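Local coordinates for uncharacterized protein C4B3.07 (Schizosaccharomyces pombe, PDB 3QTM) that is required for correct translation termination, promotes the stability of the hypoxic transcription factor Sre1N and directly inhibits Ofd1, at residues M28-L33 with V80-E85; S43-T48 with S74-A79; A103-A108 with A126-E131. All coordinates share one frame; numbering follows the deposited sequence.

Interaction 1: M28-L33 with V80-E85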
# COMPACT_ATOMS: atom_id res chain seq x y z
N MSE A 28 -8.85 -15.76 8.34
CA MSE A 28 -10.24 -15.57 8.71
C MSE A 28 -10.47 -14.23 9.38
O MSE A 28 -11.49 -13.59 9.16
CB MSE A 28 -10.66 -16.68 9.67
CG MSE A 28 -11.33 -17.84 9.01
SE MSE A 28 -12.31 -18.84 10.37
CE MSE A 28 -10.84 -20.00 10.93
N SER A 29 -9.54 -13.81 10.24
CA SER A 29 -9.67 -12.50 10.89
C SER A 29 -9.72 -11.41 9.82
O SER A 29 -10.43 -10.42 9.98
CB SER A 29 -8.54 -12.25 11.89
OG SER A 29 -7.41 -11.70 11.24
N ARG A 30 -8.99 -11.59 8.72
CA ARG A 30 -9.00 -10.59 7.65
C ARG A 30 -10.31 -10.62 6.84
O ARG A 30 -10.76 -9.58 6.37
CB ARG A 30 -7.78 -10.75 6.72
CG ARG A 30 -6.42 -10.78 7.45
CD ARG A 30 -6.26 -9.63 8.45
NE ARG A 30 -6.01 -8.35 7.78
CZ ARG A 30 -5.87 -7.19 8.43
NH1 ARG A 30 -5.96 -7.14 9.76
NH2 ARG A 30 -5.63 -6.08 7.74
N GLU A 31 -10.91 -11.81 6.68
CA GLU A 31 -12.21 -11.92 6.03
C GLU A 31 -13.30 -11.24 6.85
O GLU A 31 -14.17 -10.55 6.31
CB GLU A 31 -12.59 -13.40 5.82
CG GLU A 31 -11.67 -14.15 4.87
CD GLU A 31 -11.84 -15.66 4.96
OE1 GLU A 31 -12.79 -16.13 5.64
OE2 GLU A 31 -11.02 -16.38 4.34
N LYS A 32 -13.25 -11.44 8.16
CA LYS A 32 -14.17 -10.78 9.08
C LYS A 32 -14.01 -9.26 9.04
O LYS A 32 -15.00 -8.51 9.04
CB LYS A 32 -13.96 -11.27 10.51
CG LYS A 32 -14.43 -12.71 10.74
CD LYS A 32 -15.94 -12.82 10.56
CE LYS A 32 -16.36 -14.27 10.45
NZ LYS A 32 -17.84 -14.41 10.45
N LEU A 33 -12.77 -8.80 9.00
CA LEU A 33 -12.51 -7.37 8.92
C LEU A 33 -13.18 -6.81 7.66
O LEU A 33 -13.87 -5.79 7.71
CB LEU A 33 -11.00 -7.10 8.90
CG LEU A 33 -10.61 -5.62 8.85
CD1 LEU A 33 -11.28 -4.88 9.99
CD2 LEU A 33 -9.10 -5.45 8.91
N VAL A 80 -3.59 -6.40 16.02
CA VAL A 80 -4.09 -5.90 17.29
C VAL A 80 -3.90 -4.39 17.29
O VAL A 80 -4.80 -3.64 17.67
CB VAL A 80 -3.39 -6.53 18.52
CG1 VAL A 80 -3.79 -5.81 19.83
CG2 VAL A 80 -3.73 -8.02 18.62
N SER A 81 -2.73 -3.94 16.81
CA SER A 81 -2.47 -2.51 16.70
C SER A 81 -3.45 -1.82 15.74
O SER A 81 -3.93 -0.74 16.03
CB SER A 81 -1.01 -2.21 16.31
OG SER A 81 -0.74 -2.51 14.95
N GLU A 82 -3.76 -2.45 14.62
CA GLU A 82 -4.67 -1.87 13.63
C GLU A 82 -6.08 -1.70 14.21
O GLU A 82 -6.78 -0.74 13.92
CB GLU A 82 -4.75 -2.76 12.39
CG GLU A 82 -5.73 -2.26 11.32
CD GLU A 82 -5.80 -3.19 10.11
OE1 GLU A 82 -5.20 -4.29 10.17
OE2 GLU A 82 -6.45 -2.84 9.11
N LEU A 83 -6.49 -2.65 15.03
CA LEU A 83 -7.84 -2.67 15.56
C LEU A 83 -7.83 -2.31 17.02
O LEU A 83 -8.75 -2.69 17.76
CB LEU A 83 -8.40 -4.08 15.38
CG LEU A 83 -8.30 -4.57 13.93
CD1 LEU A 83 -8.79 -6.00 13.77
CD2 LEU A 83 -9.07 -3.61 13.03
N PHE A 84 -6.78 -1.62 17.45
CA PHE A 84 -6.55 -1.37 18.88
C PHE A 84 -7.70 -0.67 19.60
O PHE A 84 -7.91 -0.86 20.80
CB PHE A 84 -5.26 -0.58 19.09
CG PHE A 84 -4.78 -0.60 20.52
CD1 PHE A 84 -4.27 -1.76 21.07
CD2 PHE A 84 -4.87 0.53 21.31
CE1 PHE A 84 -3.83 -1.79 22.38
CE2 PHE A 84 -4.44 0.50 22.63
CZ PHE A 84 -3.92 -0.66 23.17
N GLU A 85 -8.45 0.14 18.87
CA GLU A 85 -9.52 0.92 19.46
C GLU A 85 -10.57 0.00 20.09
O GLU A 85 -11.13 0.30 21.14
CB GLU A 85 -10.15 1.83 18.40
CG GLU A 85 -11.40 2.55 18.87
CD GLU A 85 -12.15 3.22 17.71
OE1 GLU A 85 -12.43 2.54 16.70
OE2 GLU A 85 -12.45 4.43 17.83
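Arg30 and Glu82 meet in a salt bridge that converges on a single oxygen. Both terminal nitrogens of the arginine reach Glu82 OE1, Arg30 NH1 at 3.0 Å and Arg30 NH2 likewise at 3.0 Å, and OE1 lies almost in the guanidinium plane. Glu82 OE1 offers its syn lone pair to Arg30 NH2, whereas NH1 meets OE1 34° out of the carboxylate plane; the two flat groups lie 45° apart. The grip is therefore end-on but not the paired two-oxygen kind. Glu82 reaches across with an extended chain; Arg30, bent at chi2 and chi3, comes from the opposite direction. Glu82 OE2 is left to Arg186, and Arg30 NH2 also pairs with Asp183, so the bridge belongs to a wider charge network.

The apolar contacts lie beside it. Leu33 CD2 sits over one face of the Arg30 guanidinium, offset toward its rim, and comes within 3.7 Å of Glu82 OE2. Its other methyl, Leu33 CD1, packs 4.0 Å from Leu83 CD2.

Leu83 follows the end of helix 67-82 and occupies the N-cap position of helix 84-87, so this surface contact ties the C-terminal part of helix 15-34 to a helix end, within the all-helical, tetratricopeptide-repeat fold.

Interaction 2: S43-T48 with S74-A79; sequences SLVFGT and SSALLA
Leu44 O is gripped twice by Thr48, whose methyl side packs on Ala76 of the facing helix. The hydroxyl, Thr48 OG1, donates to Leu44 O at 2.7 Å, tilted 29° from the carbonyl plane, while the backbone Thr48 N reaches the same oxygen at 2.9 Å from the opposite face of that plane. With chi1 at -52° the hydroxyl is turned back along its own helix, and Thr48 CG2, anti to the backbone N, is left to meet Ala76 CB at 3.7 Å. A polar side chain is thus buried with its oxygen satisfied and its methyl given to the interface.

Helices 38-58 and 67-82 follow each other in the chain and run roughly antiparallel, the short segments at 141° with axes 8.8 Å apart: an antiparallel helical hairpin, as found throughout tetratricopeptide-repeat folds. The CA atoms of Val45 and Ala76 are 5.3 Å apart, and the small alanines of helix 67-82 are consistent with this close approach.

The two methyls of Val45 meet successive turns on one side of the facing helix. Val45 CG1 lies against the backbone at Ala76 O, 3.2 Å away, a close approach to a carbonyl, whereas Val45 CG2 touches Ala79 CB at 3.7 Å.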
# COMPACT_ATOMS: atom_id res chain seq x y z
N SER A 43 -11.42 -11.18 17.99
CA SER A 43 -11.41 -12.52 18.58
C SER A 43 -10.46 -13.45 17.85
O SER A 43 -9.66 -14.16 18.46
CB SER A 43 -12.81 -13.14 18.56
OG SER A 43 -13.71 -12.39 19.36
N LEU A 44 -10.53 -13.45 16.52
CA LEU A 44 -9.66 -14.33 15.73
C LEU A 44 -8.17 -13.97 15.87
O LEU A 44 -7.32 -14.86 15.87
CB LEU A 44 -10.08 -14.34 14.26
CG LEU A 44 -11.47 -14.97 14.05
CD1 LEU A 44 -12.05 -14.70 12.66
CD2 LEU A 44 -11.40 -16.46 14.32
N VAL A 45 -7.87 -12.68 15.97
CA VAL A 45 -6.50 -12.21 16.09
C VAL A 45 -5.90 -12.64 17.42
O VAL A 45 -4.81 -13.19 17.47
CB VAL A 45 -6.42 -10.67 15.92
CG1 VAL A 45 -5.14 -10.13 16.50
CG2 VAL A 45 -6.56 -10.31 14.46
N PHE A 46 -6.62 -12.38 18.51
CA PHE A 46 -6.17 -12.81 19.82
C PHE A 46 -6.06 -14.35 19.89
O PHE A 46 -5.20 -14.88 20.57
CB PHE A 46 -7.12 -12.30 20.91
CG PHE A 46 -6.83 -10.90 21.37
CD1 PHE A 46 -5.55 -10.52 21.71
CD2 PHE A 46 -7.86 -9.97 21.51
CE1 PHE A 46 -5.27 -9.22 22.15
CE2 PHE A 46 -7.60 -8.68 21.96
CZ PHE A 46 -6.31 -8.30 22.28
N GLY A 47 -6.96 -15.04 19.19
CA GLY A 47 -6.94 -16.50 19.14
C GLY A 47 -5.66 -16.95 18.45
O GLY A 47 -5.01 -17.90 18.90
N THR A 48 -5.30 -16.27 17.37
CA THR A 48 -4.04 -16.54 16.67
C THR A 48 -2.85 -16.44 17.59
O THR A 48 -1.96 -17.30 17.61
CB THR A 48 -3.84 -15.56 15.51
OG1 THR A 48 -5.02 -15.56 14.69
CG2 THR A 48 -2.62 -15.95 14.65
N SER A 74 3.70 -12.41 14.04
CA SER A 74 3.93 -10.98 13.85
C SER A 74 2.69 -10.31 13.27
O SER A 74 2.30 -9.25 13.73
CB SER A 74 5.13 -10.74 12.94
OG SER A 74 5.27 -9.36 12.67
N SER A 75 2.08 -10.93 12.26
CA SER A 75 0.88 -10.38 11.63
C SER A 75 -0.30 -10.23 12.59
O SER A 75 -1.03 -9.25 12.51
CB SER A 75 0.44 -11.23 10.44
OG SER A 75 1.40 -11.15 9.40
N ALA A 76 -0.48 -11.20 13.47
CA ALA A 76 -1.54 -11.10 14.47
C ALA A 76 -1.28 -9.91 15.40
O ALA A 76 -2.19 -9.14 15.69
CB ALA A 76 -1.66 -12.41 15.25
N LEU A 77 -0.04 -9.78 15.87
CA LEU A 77 0.33 -8.65 16.72
C LEU A 77 0.06 -7.30 16.03
O LEU A 77 -0.48 -6.37 16.63
CB LEU A 77 1.81 -8.76 17.17
CG LEU A 77 2.11 -9.91 18.14
CD1 LEU A 77 3.60 -10.25 18.18
CD2 LEU A 77 1.59 -9.61 19.56
N LEU A 78 0.39 -7.22 14.75
CA LEU A 78 0.20 -5.97 14.04
C LEU A 78 -1.29 -5.67 13.96
O LEU A 78 -1.70 -4.50 14.00
CB LEU A 78 0.78 -6.06 12.63
CG LEU A 78 0.94 -4.70 11.93
CD1 LEU A 78 1.75 -3.79 12.83
CD2 LEU A 78 1.57 -4.84 10.54
N ALA A 79 -2.09 -6.72 13.83
CA ALA A 79 -3.51 -6.56 13.60
C ALA A 79 -4.15 -6.03 14.87
O ALA A 79 -5.15 -5.31 14.80
CB ALA A 79 -4.16 -7.88 13.14

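Interaction 3: A103-A108 with A126-E131; sequences AAIERA and ARAYLE
The Tyr129 ring is met obliquely by Ile105, by its CG2 branch and by CD1 at the end of the other. Ile105 CG2 lies 3.7 Å from Tyr129 CE1, and Ile105 CD1 stands 4.0 Å from Tyr129 CD1, so two methyls of one residue touch neighbouring ring carbons. The two side chains cross at about a right angle. Tyr158 and Lys161 of helix 151-170 also touch Tyr129, and its hydroxyl is hydrogen-bonded to Gln109, near the end of helix 97-110; the polar end of the buried ring is thus tied to the same helix that carries Ile105.

The other part of the contact is small and aliphatic. Ile105 CG1, placed beside the backbone N and anti to the carbonyl carbon (chi1 -68°), packs on Ala128 CB at 3.6 Å, and the ethyl arm continues until CD1 is also near Ala128 O. The preceding residue, Ala104, sets its CB 4.0 Å from Ala128 CB. Ala128 CB therefore touches two consecutive residues of helix 97-110, which runs roughly antiparallel to helix 119-142, the segments at 149° with their axes 8.8 Å apart.

Between the two segments the joint is wholly apolar, so it depends on the burial of hydrocarbon, and the alanines where the helices come closest are consistent with their tight spacing.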
# COMPACT_ATOMS: atom_id res chain seq x y z
N ALA A 103 5.99 -5.03 19.16
CA ALA A 103 5.99 -6.49 19.32
C ALA A 103 5.96 -7.20 17.97
O ALA A 103 6.70 -8.17 17.75
CB ALA A 103 4.83 -6.93 20.19
N ALA A 104 5.13 -6.71 17.04
CA ALA A 104 5.08 -7.26 15.68
C ALA A 104 6.46 -7.25 15.02
O ALA A 104 6.85 -8.23 14.37
CB ALA A 104 4.08 -6.48 14.82
N ILE A 105 7.16 -6.12 15.16
CA ILE A 105 8.53 -5.99 14.67
C ILE A 105 9.48 -7.00 15.33
O ILE A 105 10.21 -7.71 14.66
CB ILE A 105 9.08 -4.55 14.92
CG1 ILE A 105 8.34 -3.52 14.05
CG2 ILE A 105 10.61 -4.53 14.71
CD1 ILE A 105 8.73 -2.04 14.33
N GLU A 106 9.47 -7.04 16.66
CA GLU A 106 10.39 -7.93 17.37
C GLU A 106 10.10 -9.40 17.06
O GLU A 106 11.03 -10.21 16.85
CB GLU A 106 10.31 -7.67 18.87
CG GLU A 106 10.62 -6.24 19.28
CD GLU A 106 12.11 -5.97 19.36
OE1 GLU A 106 12.89 -6.94 19.30
OE2 GLU A 106 12.50 -4.79 19.47
N ARG A 107 8.81 -9.75 17.03
CA ARG A 107 8.41 -11.13 16.71
C ARG A 107 8.91 -11.51 15.31
O ARG A 107 9.46 -12.58 15.12
CB ARG A 107 6.89 -11.29 16.81
CG ARG A 107 6.36 -12.63 16.25
CD ARG A 107 7.16 -13.84 16.73
NE ARG A 107 7.22 -13.91 18.19
CZ ARG A 107 7.89 -14.83 18.88
NH1 ARG A 107 8.56 -15.79 18.27
NH2 ARG A 107 7.87 -14.80 20.20
N ALA A 108 8.73 -10.61 14.35
CA ALA A 108 9.16 -10.89 12.99
C ALA A 108 10.70 -10.96 12.89
O ALA A 108 11.25 -11.80 12.17
CB ALA A 108 8.57 -9.86 12.01
N ALA A 126 8.06 -5.69 6.63
CA ALA A 126 7.79 -4.43 5.94
C ALA A 126 6.53 -3.74 6.48
O ALA A 126 6.55 -2.54 6.77
CB ALA A 126 7.66 -4.67 4.45
N ARG A 127 5.45 -4.52 6.62
CA ARG A 127 4.19 -4.00 7.15
C ARG A 127 4.37 -3.36 8.53
O ARG A 127 3.87 -2.27 8.78
CB ARG A 127 3.13 -5.10 7.19
CG ARG A 127 2.69 -5.53 5.79
CD ARG A 127 1.79 -6.78 5.79
NE ARG A 127 0.84 -6.81 6.90
CZ ARG A 127 -0.26 -6.07 6.96
NH1 ARG A 127 -0.53 -5.25 5.96
NH2 ARG A 127 -1.08 -6.16 7.99
N ALA A 128 5.11 -4.02 9.41
CA ALA A 128 5.28 -3.50 10.76
C ALA A 128 6.19 -2.27 10.81
O ALA A 128 5.92 -1.35 11.57
CB ALA A 128 5.79 -4.59 11.71
N TYR A 129 7.25 -2.26 10.00
CA TYR A 129 8.15 -1.11 9.96
C TYR A 129 7.40 0.11 9.43
O TYR A 129 7.60 1.23 9.91
CB TYR A 129 9.39 -1.36 9.08
CG TYR A 129 10.42 -2.31 9.66
CD1 TYR A 129 10.87 -2.17 10.97
CD2 TYR A 129 10.96 -3.32 8.89
CE1 TYR A 129 11.81 -3.04 11.51
CE2 TYR A 129 11.90 -4.20 9.40
CZ TYR A 129 12.32 -4.06 10.71
OH TYR A 129 13.26 -4.93 11.20
N LEU A 130 6.54 -0.09 8.44
CA LEU A 130 5.77 1.03 7.89
C LEU A 130 4.73 1.53 8.89
O LEU A 130 4.50 2.74 8.98
CB LEU A 130 5.12 0.69 6.55
CG LEU A 130 6.07 0.56 5.35
CD1 LEU A 130 5.31 0.13 4.10
CD2 LEU A 130 6.84 1.86 5.10
N GLU A 131 4.11 0.63 9.66
CA GLU A 131 3.14 1.10 10.66
C GLU A 131 3.86 1.88 11.75
O GLU A 131 3.32 2.83 12.30
CB GLU A 131 2.31 -0.04 11.28
CG GLU A 131 1.36 -0.69 10.30
CD GLU A 131 0.31 0.27 9.75
OE1 GLU A 131 0.06 1.33 10.38
OE2 GLU A 131 -0.27 -0.03 8.69

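Overall arrangement
The three contacts join helices of the N-terminal part of the chain. Interaction 2 is nested in the chain loop closed by interaction 1, and both use helix 67-82; their centres lie 7 Å apart and they touch, with Val80 CG2 3.3 Å from Val45 CG1. Interaction 3 comes later in the chain, its centre 13 Å from that of interaction 2, and joins it through a probable hydrogen bond of 2.6 Å from Ser74 OG to Ala104 O and the packing of Leu78 on Arg127. Interactions 1 and 3 do not touch, their centres being 16 Å apart. Helix 67-82 thus links the surface salt bridge to the buried helix pairs.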